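Local atomic coordinates of BauA (Acinetobacter baumannii, PDB entry 6HCP), a protein that takes up iron across the outer membrane as a TonB-dependent receptor for the ferric siderophore preacinetobactin. Residues Ser101-Ile106 against Gln684-Asn689; Ser111-Met116 against Pro126-Ser131; Asn218-Glu223 against Asp273-Pro278. One frame throughout, in Å; residues are numbered along the deposited sequence. Where two conformers were deposited one is given.

Contact 1: Ser101-Ile106 against Gln684-Asn689; sequences SENYYI and QPQLTN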
# COMPACT_ATOMS: atom_id res chain seq x y z
N SER A 101 17.55 -17.07 -15.15
CA SER A 101 18.40 -17.66 -14.13
C SER A 101 18.45 -16.71 -12.94
O SER A 101 18.12 -15.53 -13.07
CB SER A 101 19.81 -17.94 -14.61
OG SER A 101 20.61 -16.76 -14.62
N GLU A 102 19.00 -17.21 -11.83
CA GLU A 102 19.42 -16.33 -10.73
C GLU A 102 20.66 -15.56 -11.19
O GLU A 102 21.33 -15.93 -12.16
CB GLU A 102 19.77 -17.12 -9.46
CG GLU A 102 18.64 -18.01 -8.95
CD GLU A 102 18.90 -18.59 -7.57
OE1 GLU A 102 19.30 -17.81 -6.69
OE2 GLU A 102 18.69 -19.84 -7.36
N ASN A 103 20.91 -14.43 -10.54
CA ASN A 103 22.05 -13.59 -10.90
C ASN A 103 22.56 -12.88 -9.66
O ASN A 103 21.88 -12.02 -9.10
CB ASN A 103 21.70 -12.56 -11.97
CG ASN A 103 22.92 -11.77 -12.42
OD1 ASN A 103 23.98 -12.35 -12.63
ND2 ASN A 103 22.80 -10.46 -12.54
N TYR A 104 23.76 -13.25 -9.20
CA TYR A 104 24.37 -12.57 -8.07
C TYR A 104 25.90 -12.49 -8.23
O TYR A 104 26.51 -13.23 -8.97
CB TYR A 104 24.01 -13.24 -6.74
CG TYR A 104 24.23 -14.73 -6.70
CD1 TYR A 104 25.45 -15.27 -6.31
CD2 TYR A 104 23.21 -15.61 -6.99
CE1 TYR A 104 25.68 -16.64 -6.35
CE2 TYR A 104 23.42 -16.98 -6.99
CZ TYR A 104 24.65 -17.50 -6.68
OH TYR A 104 24.85 -18.87 -6.71
N TYR A 105 26.45 -11.45 -7.61
CA TYR A 105 27.86 -11.19 -7.49
C TYR A 105 28.27 -11.38 -6.03
O TYR A 105 27.50 -11.03 -5.11
CB TYR A 105 28.17 -9.75 -7.91
CG TYR A 105 27.88 -9.42 -9.35
CD1 TYR A 105 26.59 -9.15 -9.77
CD2 TYR A 105 28.91 -9.18 -10.24
CE1 TYR A 105 26.31 -8.81 -11.08
CE2 TYR A 105 28.65 -8.91 -11.57
CZ TYR A 105 27.36 -8.66 -11.98
OH TYR A 105 27.12 -8.34 -13.28
N ILE A 106 29.49 -11.86 -5.81
CA ILE A 106 30.11 -11.94 -4.50
C ILE A 106 31.46 -11.20 -4.58
O ILE A 106 32.23 -11.43 -5.50
CB ILE A 106 30.27 -13.41 -4.06
CG1 ILE A 106 28.94 -14.18 -4.12
CG2 ILE A 106 30.89 -13.47 -2.67
CD1 ILE A 106 29.04 -15.65 -3.81
N GLN A 684 21.36 -4.11 -13.72
CA GLN A 684 21.95 -4.78 -14.86
C GLN A 684 21.85 -6.28 -14.66
O GLN A 684 22.52 -6.85 -13.80
CB GLN A 684 23.42 -4.38 -15.08
CG GLN A 684 24.03 -5.03 -16.33
CD GLN A 684 25.13 -4.20 -16.95
OE1 GLN A 684 26.31 -4.51 -16.82
NE2 GLN A 684 24.73 -3.18 -17.73
N PRO A 685 21.15 -6.99 -15.57
CA PRO A 685 21.13 -8.45 -15.55
C PRO A 685 22.30 -9.01 -16.36
O PRO A 685 23.06 -8.25 -16.99
CB PRO A 685 19.79 -8.74 -16.22
CG PRO A 685 19.71 -7.68 -17.29
CD PRO A 685 20.38 -6.45 -16.69
N GLN A 686 22.32 -10.33 -16.52
CA GLN A 686 23.22 -10.98 -17.49
C GLN A 686 22.72 -10.77 -18.92
O GLN A 686 21.51 -10.76 -19.19
CB GLN A 686 23.30 -12.47 -17.17
CG GLN A 686 24.08 -12.73 -15.90
CD GLN A 686 24.26 -14.20 -15.62
OE1 GLN A 686 24.40 -14.99 -16.54
NE2 GLN A 686 24.37 -14.55 -14.34
N LEU A 687 23.68 -10.56 -19.83
CA LEU A 687 23.55 -10.61 -21.30
C LEU A 687 22.90 -9.35 -21.89
O LEU A 687 23.18 -9.04 -23.02
CB LEU A 687 22.82 -11.87 -21.75
CG LEU A 687 23.48 -13.19 -21.34
CD1 LEU A 687 22.78 -14.37 -21.99
CD2 LEU A 687 24.98 -13.21 -21.67
N THR A 688 22.05 -8.64 -21.14
CA THR A 688 21.45 -7.40 -21.62
C THR A 688 21.76 -6.29 -20.61
O THR A 688 22.21 -6.57 -19.50
CB THR A 688 19.93 -7.52 -21.83
OG1 THR A 688 19.36 -7.91 -20.58
CG2 THR A 688 19.54 -8.51 -22.91
N ASN A 689 21.52 -5.03 -20.98
CA ASN A 689 22.01 -3.88 -20.21
C ASN A 689 21.20 -3.63 -18.94
O ASN A 689 21.78 -3.24 -17.91
CB ASN A 689 22.00 -2.60 -21.04
CG ASN A 689 22.96 -2.59 -22.22
OD1 ASN A 689 22.70 -1.85 -23.17
ND2 ASN A 689 24.05 -3.36 -22.17
O HOH W 1 23.45 -17.82 -14.57
O HOH W 2 24.58 -8.68 -14.07

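Contact 2: Ser111-Met116 against Pro126-Ser131; sequences SSTNDM and PFYRTS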
# COMPACT_ATOMS: atom_id res chain seq x y z
N SER A 111 29.27 -14.77 -9.55
CA SER A 111 29.30 -16.10 -9.00
C SER A 111 28.20 -16.92 -9.67
O SER A 111 27.01 -16.70 -9.44
CB SER A 111 29.14 -16.09 -7.50
OG SER A 111 29.15 -17.43 -6.98
N SER A 112 28.61 -17.82 -10.58
CA SER A 112 27.67 -18.50 -11.47
C SER A 112 26.82 -19.50 -10.69
O SER A 112 27.34 -20.27 -9.85
CB SER A 112 28.41 -19.18 -12.61
OG SER A 112 27.53 -19.98 -13.40
N THR A 113 25.54 -19.59 -11.06
CA THR A 113 24.67 -20.63 -10.56
C THR A 113 25.25 -22.01 -10.88
O THR A 113 25.01 -22.97 -10.15
CB THR A 113 23.25 -20.47 -11.13
OG1 THR A 113 23.30 -20.47 -12.56
CG2 THR A 113 22.62 -19.19 -10.61
N ASN A 114 25.95 -22.11 -12.00
CA ASN A 114 26.53 -23.37 -12.45
C ASN A 114 27.59 -23.90 -11.48
O ASN A 114 28.01 -25.05 -11.60
CB ASN A 114 27.30 -23.22 -13.77
CG ASN A 114 26.47 -23.02 -15.01
OD1 ASN A 114 27.05 -22.84 -16.08
ND2 ASN A 114 25.15 -22.89 -14.87
N ASP A 115 28.10 -23.02 -10.60
CA ASP A 115 29.30 -23.26 -9.80
C ASP A 115 28.97 -23.54 -8.33
O ASP A 115 29.86 -23.51 -7.47
CB ASP A 115 30.27 -22.08 -9.92
CG ASP A 115 30.93 -22.01 -11.29
OD1 ASP A 115 30.79 -22.99 -12.05
OD2 ASP A 115 31.50 -20.95 -11.63
N MET A 116 27.70 -23.79 -8.01
CA MET A 116 27.37 -24.15 -6.63
C MET A 116 27.77 -25.61 -6.38
O MET A 116 27.69 -26.43 -7.29
CB MET A 116 25.87 -24.01 -6.37
CG MET A 116 25.36 -22.61 -6.63
SD MET A 116 23.64 -22.51 -6.03
CE MET A 116 22.81 -23.64 -7.13
N PRO A 126 20.96 -27.67 -9.57
CA PRO A 126 20.27 -27.14 -10.74
C PRO A 126 21.09 -26.06 -11.46
O PRO A 126 21.80 -25.31 -10.81
CB PRO A 126 18.96 -26.60 -10.15
CG PRO A 126 18.73 -27.48 -8.95
CD PRO A 126 20.12 -27.67 -8.36
N PHE A 127 20.98 -26.02 -12.78
CA PHE A 127 21.89 -25.24 -13.62
C PHE A 127 21.74 -23.73 -13.39
O PHE A 127 22.73 -23.03 -13.30
CB PHE A 127 21.64 -25.58 -15.09
CG PHE A 127 22.77 -25.25 -16.02
CD1 PHE A 127 23.89 -26.07 -16.10
CD2 PHE A 127 22.70 -24.17 -16.89
CE1 PHE A 127 24.88 -25.82 -17.04
CE2 PHE A 127 23.70 -23.91 -17.80
CZ PHE A 127 24.81 -24.73 -17.87
N TYR A 128 20.50 -23.23 -13.30
CA TYR A 128 20.25 -21.78 -13.37
C TYR A 128 19.44 -21.26 -12.17
O TYR A 128 19.50 -20.06 -11.89
CB TYR A 128 19.52 -21.43 -14.66
CG TYR A 128 20.36 -21.27 -15.89
CD1 TYR A 128 21.68 -20.83 -15.83
CD2 TYR A 128 19.85 -21.62 -17.12
CE1 TYR A 128 22.42 -20.62 -16.99
CE2 TYR A 128 20.55 -21.37 -18.29
CZ TYR A 128 21.86 -20.93 -18.22
OH TYR A 128 22.55 -20.75 -19.37
N ARG A 129 18.57 -22.08 -11.58
CA ARG A 129 17.82 -21.63 -10.39
C ARG A 129 17.52 -22.83 -9.50
O ARG A 129 17.11 -23.86 -10.00
CB ARG A 129 16.53 -20.90 -10.79
CG ARG A 129 15.66 -20.47 -9.61
CD ARG A 129 14.95 -19.15 -9.89
NE ARG A 129 14.15 -19.22 -11.09
CZ ARG A 129 14.24 -18.41 -12.13
NH1 ARG A 129 14.83 -17.21 -12.01
NH2 ARG A 129 13.62 -18.75 -13.24
N THR A 130 17.73 -22.65 -8.20
CA THR A 130 17.56 -23.68 -7.22
C THR A 130 16.55 -23.22 -6.16
O THR A 130 16.85 -22.32 -5.39
CB THR A 130 18.91 -24.07 -6.58
OG1 THR A 130 19.75 -24.57 -7.62
CG2 THR A 130 18.75 -25.12 -5.51
N SER A 131 15.45 -23.96 -6.04
CA SER A 131 14.51 -23.76 -4.92
C SER A 131 15.04 -24.49 -3.69
O SER A 131 15.60 -25.59 -3.79
CB SER A 131 13.09 -24.20 -5.28
OG SER A 131 12.15 -23.64 -4.37
O HOH W 3 24.57 -25.62 -10.47

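Contact 3: Asn218-Glu223 against Asp273-Pro278; sequences NDQSKE and DTLLSP. With EDO (1,2-ethanediol), chain B.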
# COMPACT_ATOMS: atom_id res chain seq x y z
N ASN A 218 3.33 -8.29 -14.07
CA ASN A 218 2.23 -8.43 -15.05
C ASN A 218 2.53 -9.57 -16.03
O ASN A 218 3.60 -9.63 -16.62
CB ASN A 218 2.01 -7.16 -15.88
CG ASN A 218 1.49 -5.99 -15.07
OD1 ASN A 218 1.01 -6.14 -13.95
ND2 ASN A 218 1.60 -4.79 -15.63
N ASP A 219 1.54 -10.45 -16.21
CA ASP A 219 1.55 -11.51 -17.22
C ASP A 219 2.74 -12.47 -17.01
O ASP A 219 3.13 -13.19 -17.93
CB ASP A 219 1.70 -10.95 -18.63
CG ASP A 219 0.48 -10.20 -19.12
OD1 ASP A 219 -0.63 -10.51 -18.62
OD2 ASP A 219 0.66 -9.22 -19.89
N GLN A 220 3.25 -12.55 -15.78
CA GLN A 220 4.30 -13.51 -15.45
C GLN A 220 3.71 -14.56 -14.52
O GLN A 220 3.02 -14.23 -13.58
CB GLN A 220 5.46 -12.78 -14.77
CG GLN A 220 6.68 -13.66 -14.53
CD GLN A 220 7.81 -12.83 -13.97
OE1 GLN A 220 7.93 -12.66 -12.76
NE2 GLN A 220 8.63 -12.26 -14.86
N SER A 221 3.97 -15.83 -14.82
CA SER A 221 3.60 -16.91 -13.95
C SER A 221 4.82 -17.81 -13.71
O SER A 221 5.70 -17.90 -14.55
CB SER A 221 2.43 -17.68 -14.53
OG SER A 221 2.83 -18.34 -15.71
N LYS A 222 4.88 -18.39 -12.52
CA LYS A 222 6.04 -19.14 -12.05
C LYS A 222 5.58 -20.51 -11.56
O LYS A 222 4.67 -20.59 -10.74
CB LYS A 222 6.72 -18.40 -10.91
CG LYS A 222 7.34 -17.07 -11.28
CD LYS A 222 7.88 -16.37 -10.08
CE LYS A 222 8.65 -15.12 -10.38
NZ LYS A 222 8.96 -14.37 -9.14
N GLU A 223 6.17 -21.57 -12.13
CA GLU A 223 5.93 -22.94 -11.73
C GLU A 223 7.25 -23.56 -11.26
O GLU A 223 8.31 -23.37 -11.88
CB GLU A 223 5.28 -23.70 -12.88
CG GLU A 223 5.06 -25.17 -12.55
CD GLU A 223 4.64 -26.05 -13.71
OE1 GLU A 223 4.83 -25.65 -14.89
OE2 GLU A 223 4.15 -27.16 -13.43
N ASP A 273 5.98 -3.38 -11.76
CA ASP A 273 5.37 -4.65 -12.14
C ASP A 273 5.26 -4.80 -13.67
O ASP A 273 4.70 -5.75 -14.14
CB ASP A 273 4.01 -4.89 -11.46
CG ASP A 273 2.98 -3.80 -11.72
OD1 ASP A 273 3.30 -2.84 -12.43
OD2 ASP A 273 1.87 -3.90 -11.17
N THR A 274 5.90 -3.92 -14.43
CA THR A 274 5.90 -3.97 -15.88
C THR A 274 6.78 -5.14 -16.35
O THR A 274 7.90 -5.26 -15.92
CB THR A 274 6.42 -2.65 -16.46
OG1 THR A 274 5.66 -1.55 -15.95
CG2 THR A 274 6.43 -2.61 -17.97
N LEU A 275 6.32 -5.86 -17.37
CA LEU A 275 7.12 -6.86 -18.06
C LEU A 275 7.54 -6.28 -19.41
O LEU A 275 6.71 -5.97 -20.24
CB LEU A 275 6.30 -8.13 -18.25
CG LEU A 275 7.04 -9.24 -18.98
CD1 LEU A 275 8.28 -9.68 -18.21
CD2 LEU A 275 6.13 -10.42 -19.26
N LEU A 276 8.85 -6.14 -19.62
CA LEU A 276 9.38 -5.50 -20.84
C LEU A 276 9.86 -6.53 -21.87
O LEU A 276 10.54 -6.19 -22.84
CB LEU A 276 10.52 -4.56 -20.44
CG LEU A 276 10.09 -3.31 -19.68
CD1 LEU A 276 11.29 -2.43 -19.39
CD2 LEU A 276 9.04 -2.52 -20.47
N SER A 277 9.46 -7.78 -21.67
CA SER A 277 9.72 -8.85 -22.62
C SER A 277 8.38 -9.44 -23.05
O SER A 277 7.38 -9.24 -22.36
CB SER A 277 10.63 -9.92 -21.97
OG SER A 277 11.85 -9.36 -21.50
N PRO A 278 8.33 -10.25 -24.12
CA PRO A 278 7.06 -10.78 -24.61
C PRO A 278 6.25 -11.52 -23.54
O PRO A 278 6.77 -12.38 -22.84
CB PRO A 278 7.48 -11.74 -25.75
CG PRO A 278 8.81 -11.20 -26.23
CD PRO A 278 9.45 -10.54 -25.03
C1 EDO B . 3.11 -4.35 -17.79
O1 EDO B . 3.58 -5.56 -18.38
C2 EDO B . 2.32 -3.70 -18.89
O2 EDO B . 2.83 -4.35 -20.05

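Contact 1: Ser101-Ile106 against Gln684-Asn689
S101 approaches Q686 through a shared water. S101 OG lies 3.0 Å from water 1, which donates to it, while NE2 of Q686 gives the same water only a weak bond. The hydroxyl is turned back on its own chain as well, donating to E102 O. The side chain of E102 starts away from Q684-N689, and its carboxylate is engaged within the plug, where OE1 bonds T81 and OE2 bonds the backbone N of T130.

N103 carries the direct contact. With its CG anti to the backbone N (chi1 -175°), the side chain sets out toward the opposing loop, and Q686 NE2 donates to N103 OD1 at 2.8 Å in a nearly straight bond of 167°. The acceptor lies in the amide plane of Q686, but the donor stands above the carbonyl plane of N103, not on a lone pair, and the two amide planes are 75° apart. The Q686 chain is extended beyond CG, and CG itself passes 3.3 Å from N103 OD1. At the other end of the N103 amide, ND2 bonds N94 and gives a proton to water 2, 2.9 Å away.

Y105 brings its OH to 2.7 Å from water 2, and that water donates to Q684 O at 2.8 Å. Q684 is itself braced by a bond from its NE2 to N689 O. A plug loop thus meets, through side-chain amides and bridging waters, the extracellular loop before the last barrel strand, an arrangement belonging to the plug-in-barrel fold of TonB-dependent transporters.

Contact 2: Ser111-Met116 against Pro126-Ser131
N114 lays its amide over the ring of F127 while T113 grips the same residue by its backbone, joining two loops of the TonB-dependent receptor plug domain on either side of the short strands 117-118 and 121-122. An ST turn, in which S112 OG accepts from N114 N, shapes the start of the 3-10 turn that presents both residues.

The carbonyl of F127 is the focus, taking two side-chain donors. T113 OG1 donates to F127 O at 2.7 Å, in the carbonyl plane and on a lone pair; it is directed there from a position between the backbone N and carbonyl carbon of its own residue (chi1 57°). N114 ND2 donates to F127 O at 2.9 Å, tilted from that plane and markedly bent, with an angle of 134° at the hydrogen.

The same nitrogen also lies over the centre of the F127 ring, 3.2 Å above its plane. Amide and ring are not parallel but inclined by 46°, and N114 OD1 comes to 3.4 Å from F127 CZ. F127 in turn sets CD2 over the middle of the Y128 ring, whose edge faces T113 OG1, so amide and two rings form a compact cluster. Y128 meets Y315 of the barrel edge-to-face, and D287 receives F127 N.

On the plug sheet, M116 packs against V161 and L163 of strand 159-165. Its chain bends at the sulfur, and the terminal methyl CE closes the contact 3.2 Å from T130 OG1.

Contact 3: Asn218-Glu223 against Asp273-Pro278
N218 and D273 are tied by the one hydrogen bond that runs directly between the start of strand 221-234 with its preceding loop and the loop 273-278, on the extracellular side. The backbone N of N218 donates to D273 O at 2.9 Å, close to straight at 169° and in the carbonyl plane.

Among the polar side chains the approach is looser. The N218 amide and the D273 carboxylate come together at 46° between their planes, with two oxygens, N218 OD1 and D273 OD2, 3.7 Å apart and therefore merely neighbours. D273 finds its charge partner in K271, which binds OD1. D219 is engaged by another subunit: its OD2 forms a salt bridge with K268 of the second subunit.

The hydrocarbon of L275 makes the van der Waals contact, against polar atoms of N218, D219 and Q220. Its CG stands anti to the backbone N (chi1 179°), which carries the branched end alongside the chain. L275 CB rests 3.5 Å from N218 O, CD2 passes beside the backbone of D219, and L275 CD1 lies 4.2 Å from Q220 NE2. That amide is fixed from beyond the contact, by G253 O at NE2 and by S97 at OE1.

A 1,2-ethanediol, probably from the crystallisation liquor, sits beside the junction. L275 N donates to its O1 at 2.9 Å in an almost linear bond. The modelled proximity of the N218 amide to this molecule is doubtful.

What the chemistry implies is a surface junction resting on main-chain polarity and one leucine, its charged groups being directed to partners outside the pair of segments, one of them across the subunit boundary.

The three contacts run from the plug to the outer loops of the barrel. Contacts 1 and 2 are directly coupled, with centres about 12 Å apart: E102 N lies 2.9 Å from Y128 O, a probable hydrogen bond. E102 thus joins the two contacts, while contact 2 also reaches the barrel on its own, for instance through the salt bridge of R129 with D249. Contact 3 touches neither; its centre is about 17 Å from that of contact 1 and about 22 Å from that of contact 2. S101 and Y128 have ethanediol nearby, and plug loops facing outward are consistent with the siderophore-binding side of this family.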